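Local coordinates for protein muconate cycloisomerase (Azorhizobium caulinodans, PDB 3MY9) that belongs to the mandelate racemase/muconate lactonizing enzyme family of the enolase superfamily and binds magnesium in a barrel-type C-terminal domain, at residues A[128-139]-A[315-326]. Numbering follows the deposited sequence.
Sequences LGGRVRDRIPLS and IAATPGISLGCE
Arg133 reaches across from 128-139 to the end of helix 305-316 and the turn that follows it. Its CB carries CG between the backbone N and the carbonyl carbon (chi1 57°), and Arg133 CG lies 3.8 Å from Ala316 O. CD passes near Ile315 O, and a bend at chi3 (68°) leads through NE to the guanidinium, edge-on to the carbonyls of Ile315, Thr318 and Pro319. Arg133 CZ is 3.6 Å from Ile321 O, which lies over one face, offset toward its rim, without a hydrogen bond to NH1. Arg133 NH1 donates to Ile315 O (2.9 Å) and Thr318 O (3.1 Å), the latter from well above the carbonyl plane. Arg133 NH2 donates to Pro319 O at 2.8 Å. Ala316 O takes a nearly straight bond from Val132 N (2.8 Å, 179° at the hydrogen) and a longer one from Arg133 N. Beyond this, Ile136 CD1 packs on Ile315 CB, and backbone hydrogen bonds from Cys325 N to Pro137 O and from Ser139 N to Cys325 O join the first barrel strand, 135-142, to the chain leading into strand 326-327. The guanidinium thus ties the last helical turn (Ile315) to the turn after it (Thr318, Pro319) through three hydrogen bonds in its own plane; the helix dipole would probably favour a cation here.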
loop_
_atom_site.group_PDB
_atom_site.type_symbol
_atom_site.label_atom_id
_atom_site.label_comp_id
_atom_site.label_asym_id
_atom_site.label_seq_id
_atom_site.Cartn_x
_atom_site.Cartn_y
_atom_site.Cartn_z
ATOM N N LEU A 128 35.516 -19.912 0.176
ATOM C CA LEU A 128 34.279 -19.163 0.015
ATOM C C LEU A 128 33.205 -20.018 -0.669
ATOM O O LEU A 128 32.257 -19.493 -1.266
ATOM C CB LEU A 128 34.557 -17.887 -0.809
ATOM C CG LEU A 128 35.440 -16.864 -0.077
ATOM C CD1 LEU A 128 35.653 -15.620 -0.924
ATOM C CD2 LEU A 128 34.869 -16.501 1.303
ATOM N N GLY A 129 33.392 -21.340 -0.608
ATOM C CA GLY A 129 32.410 -22.297 -1.099
ATOM C C GLY A 129 32.861 -23.023 -2.344
ATOM O O GLY A 129 32.151 -23.899 -2.832
ATOM N N GLY A 130 34.026 -22.643 -2.861
ATOM C CA GLY A 130 34.589 -23.238 -4.047
ATOM C C GLY A 130 34.297 -22.427 -5.296
ATOM O O GLY A 130 33.301 -21.717 -5.363
ATOM N N ARG A 131 35.193 -22.530 -6.271
ATOM C CA ARG A 131 34.988 -21.960 -7.592
ATOM C C ARG A 131 33.743 -22.512 -8.252
ATOM O O ARG A 131 33.441 -23.700 -8.140
ATOM C CB ARG A 131 36.133 -22.294 -8.542
ATOM C CG ARG A 131 37.480 -21.680 -8.221
ATOM C CD ARG A 131 38.416 -21.798 -9.443
ATOM N NE ARG A 131 39.694 -21.105 -9.233
ATOM C CZ ARG A 131 40.614 -20.948 -10.184
ATOM N NH1 ARG A 131 40.410 -21.449 -11.401
ATOM N NH2 ARG A 131 41.741 -20.287 -9.930
ATOM N N VAL A 132 33.056 -21.610 -8.951
ATOM C CA VAL A 132 31.973 -21.925 -9.828
ATOM C C VAL A 132 32.303 -21.475 -11.258
ATOM O O VAL A 132 31.610 -21.842 -12.196
ATOM C CB VAL A 132 30.694 -21.252 -9.315
ATOM C CG1 VAL A 132 29.663 -21.259 -10.377
ATOM C CG2 VAL A 132 30.204 -22.014 -8.040
ATOM N N ARG A 133 33.388 -20.711 -11.409
ATOM C CA ARG A 133 33.924 -20.356 -12.719
ATOM C C ARG A 133 35.427 -20.118 -12.650
ATOM O O ARG A 133 35.971 -19.818 -11.591
ATOM C CB ARG A 133 33.200 -19.108 -13.263
ATOM C CG ARG A 133 33.273 -17.898 -12.336
ATOM C CD ARG A 133 32.576 -16.707 -12.953
ATOM N NE ARG A 133 31.130 -16.867 -13.066
ATOM C CZ ARG A 133 30.247 -16.623 -12.101
ATOM N NH1 ARG A 133 30.626 -16.184 -10.898
ATOM N NH2 ARG A 133 28.958 -16.787 -12.352
ATOM N N ASP A 134 36.084 -20.244 -13.801
ATOM C CA ASP A 134 37.540 -20.124 -13.914
ATOM C C ASP A 134 38.045 -18.862 -14.625
ATOM O O ASP A 134 39.251 -18.560 -14.591
ATOM C CB ASP A 134 38.055 -21.336 -14.676
ATOM C CG ASP A 134 37.678 -22.642 -14.001
ATOM O OD1 ASP A 134 37.920 -22.790 -12.782
ATOM O OD2 ASP A 134 37.122 -23.513 -14.704
ATOM N N ARG A 135 37.118 -18.179 -15.312
ATOM C CA ARG A 135 37.364 -16.938 -16.029
ATOM C C ARG A 135 36.214 -15.980 -15.705
ATOM O O ARG A 135 35.120 -16.426 -15.354
ATOM C CB ARG A 135 37.364 -17.193 -17.547
ATOM C CG ARG A 135 38.231 -18.303 -18.002
ATOM C CD ARG A 135 38.047 -18.617 -19.473
ATOM N NE ARG A 135 39.068 -19.539 -19.948
ATOM C CZ ARG A 135 39.296 -19.810 -21.236
ATOM N NH1 ARG A 135 38.564 -19.236 -22.194
ATOM N NH2 ARG A 135 40.248 -20.656 -21.575
ATOM N N ILE A 136 36.445 -14.678 -15.834
ATOM C CA ILE A 136 35.420 -13.691 -15.584
ATOM C C ILE A 136 35.325 -12.758 -16.791
ATOM O O ILE A 136 36.300 -12.097 -17.120
ATOM C CB ILE A 136 35.722 -12.826 -14.367
ATOM C CG1 ILE A 136 36.085 -13.685 -13.146
ATOM C CG2 ILE A 136 34.501 -11.945 -14.065
ATOM C CD1 ILE A 136 36.609 -12.886 -11.967
ATOM N N PRO A 137 34.149 -12.696 -17.451
ATOM C CA PRO A 137 34.046 -11.741 -18.562
ATOM C C PRO A 137 34.483 -10.329 -18.136
ATOM O O PRO A 137 34.125 -9.860 -17.057
ATOM C CB PRO A 137 32.563 -11.781 -18.938
ATOM C CG PRO A 137 32.071 -13.101 -18.413
ATOM C CD PRO A 137 32.865 -13.358 -17.160
ATOM N N LEU A 138 35.315 -9.717 -18.962
ATOM C CA LEU A 138 35.872 -8.392 -18.704
ATOM C C LEU A 138 35.305 -7.400 -19.727
ATOM O O LEU A 138 35.501 -7.557 -20.947
ATOM C CB LEU A 138 37.396 -8.448 -18.807
ATOM C CG LEU A 138 38.128 -7.121 -18.631
ATOM C CD1 LEU A 138 38.076 -6.668 -17.179
ATOM C CD2 LEU A 138 39.564 -7.229 -19.119
ATOM N N SER A 139 34.587 -6.394 -19.225
ATOM C CA SER A 139 33.966 -5.367 -20.059
ATOM C C SER A 139 35.008 -4.443 -20.627
ATOM O O SER A 139 35.945 -4.034 -19.935
ATOM C CB SER A 139 32.955 -4.533 -19.263
ATOM O OG SER A 139 32.176 -3.722 -20.132
ATOM N N ILE A 315 34.604 -13.329 -7.144
ATOM C CA ILE A 315 33.691 -13.522 -8.247
ATOM C C ILE A 315 33.739 -14.972 -8.707
ATOM O O ILE A 315 32.714 -15.556 -9.024
ATOM C CB ILE A 315 33.964 -12.557 -9.400
ATOM C CG1 ILE A 315 33.683 -11.105 -8.963
ATOM C CG2 ILE A 315 33.108 -12.917 -10.622
ATOM C CD1 ILE A 315 34.176 -10.052 -9.998
ATOM N N ALA A 316 34.925 -15.571 -8.675
ATOM C CA ALA A 316 35.098 -16.971 -9.018
ATOM C C ALA A 316 34.193 -17.897 -8.183
ATOM O O ALA A 316 33.742 -18.944 -8.673
ATOM C CB ALA A 316 36.561 -17.353 -8.840
ATOM N N ALA A 317 33.951 -17.501 -6.935
ATOM C CA ALA A 317 33.223 -18.315 -5.938
ATOM C C ALA A 317 31.781 -17.855 -5.711
ATOM O O ALA A 317 31.110 -18.350 -4.790
ATOM C CB ALA A 317 33.979 -18.264 -4.600
ATOM N N THR A 318 31.299 -16.900 -6.509
ATOM C CA THR A 318 29.994 -16.251 -6.229
ATOM C C THR A 318 29.143 -16.276 -7.505
ATOM O O THR A 318 29.185 -15.371 -8.305
ATOM C CB THR A 318 30.179 -14.834 -5.696
ATOM O OG1 THR A 318 31.114 -14.851 -4.612
ATOM C CG2 THR A 318 28.836 -14.242 -5.190
ATOM N N PRO A 319 28.372 -17.344 -7.696
ATOM C CA PRO A 319 27.762 -17.628 -8.994
ATOM C C PRO A 319 26.802 -16.543 -9.493
ATOM O O PRO A 319 26.716 -16.321 -10.706
ATOM C CB PRO A 319 27.000 -18.942 -8.749
ATOM C CG PRO A 319 26.837 -19.035 -7.257
ATOM C CD PRO A 319 28.000 -18.319 -6.663
ATOM N N GLY A 320 26.123 -15.849 -8.567
ATOM C CA GLY A 320 25.183 -14.784 -8.917
ATOM C C GLY A 320 25.849 -13.552 -9.536
ATOM O O GLY A 320 25.179 -12.730 -10.153
ATOM N N ILE A 321 27.162 -13.420 -9.400
ATOM C CA ILE A 321 27.854 -12.312 -10.054
ATOM C C ILE A 321 28.179 -12.801 -11.435
ATOM O O ILE A 321 29.285 -13.217 -11.704
ATOM C CB ILE A 321 29.109 -11.845 -9.305
ATOM C CG1 ILE A 321 28.750 -11.479 -7.869
ATOM C CG2 ILE A 321 29.765 -10.665 -10.023
ATOM C CD1 ILE A 321 29.947 -11.178 -6.977
ATOM N N SER A 322 27.182 -12.748 -12.302
ATOM C CA SER A 322 27.224 -13.375 -13.620
ATOM C C SER A 322 27.369 -12.380 -14.769
ATOM O O SER A 322 27.430 -12.786 -15.924
ATOM C CB SER A 322 25.929 -14.164 -13.828
ATOM O OG SER A 322 24.809 -13.327 -13.535
ATOM N N LEU A 323 27.421 -11.087 -14.457
ATOM C CA LEU A 323 27.494 -10.049 -15.490
ATOM C C LEU A 323 28.921 -9.605 -15.868
ATOM O O LEU A 323 29.077 -8.727 -16.712
ATOM C CB LEU A 323 26.663 -8.843 -15.065
ATOM C CG LEU A 323 25.162 -9.126 -15.073
ATOM C CD1 LEU A 323 24.389 -8.017 -14.311
ATOM C CD2 LEU A 323 24.699 -9.284 -16.519
ATOM N N GLY A 324 29.949 -10.252 -15.294
ATOM C CA GLY A 324 31.360 -9.947 -15.616
ATOM C C GLY A 324 31.876 -8.825 -14.717
ATOM O O GLY A 324 31.321 -8.595 -13.621
ATOM N N CYS A 325 32.924 -8.134 -15.163
ATOM C CA CYS A 325 33.543 -7.068 -14.382
ATOM C C CYS A 325 34.224 -6.081 -15.294
ATOM O O CYS A 325 34.234 -6.275 -16.511
ATOM C CB CYS A 325 34.542 -7.648 -13.376
ATOM S SG CYS A 325 36.017 -8.389 -14.167
ATOM N N GLU A 326 34.752 -5.004 -14.734
ATOM C CA GLU A 326 35.565 -4.044 -15.502
ATOM C C GLU A 326 36.650 -3.443 -14.628
ATOM O O GLU A 326 36.571 -3.522 -13.400
ATOM C CB GLU A 326 34.716 -2.904 -16.061
ATOM C CG GLU A 326 34.191 -1.955 -15.003
ATOM C CD GLU A 326 33.225 -0.953 -15.588
ATOM O OE1 GLU A 326 32.066 -1.329 -15.788
ATOM O OE2 GLU A 326 33.641 0.193 -15.885
HETATM O O HOH W 1 31.171 -20.888 -4.080
#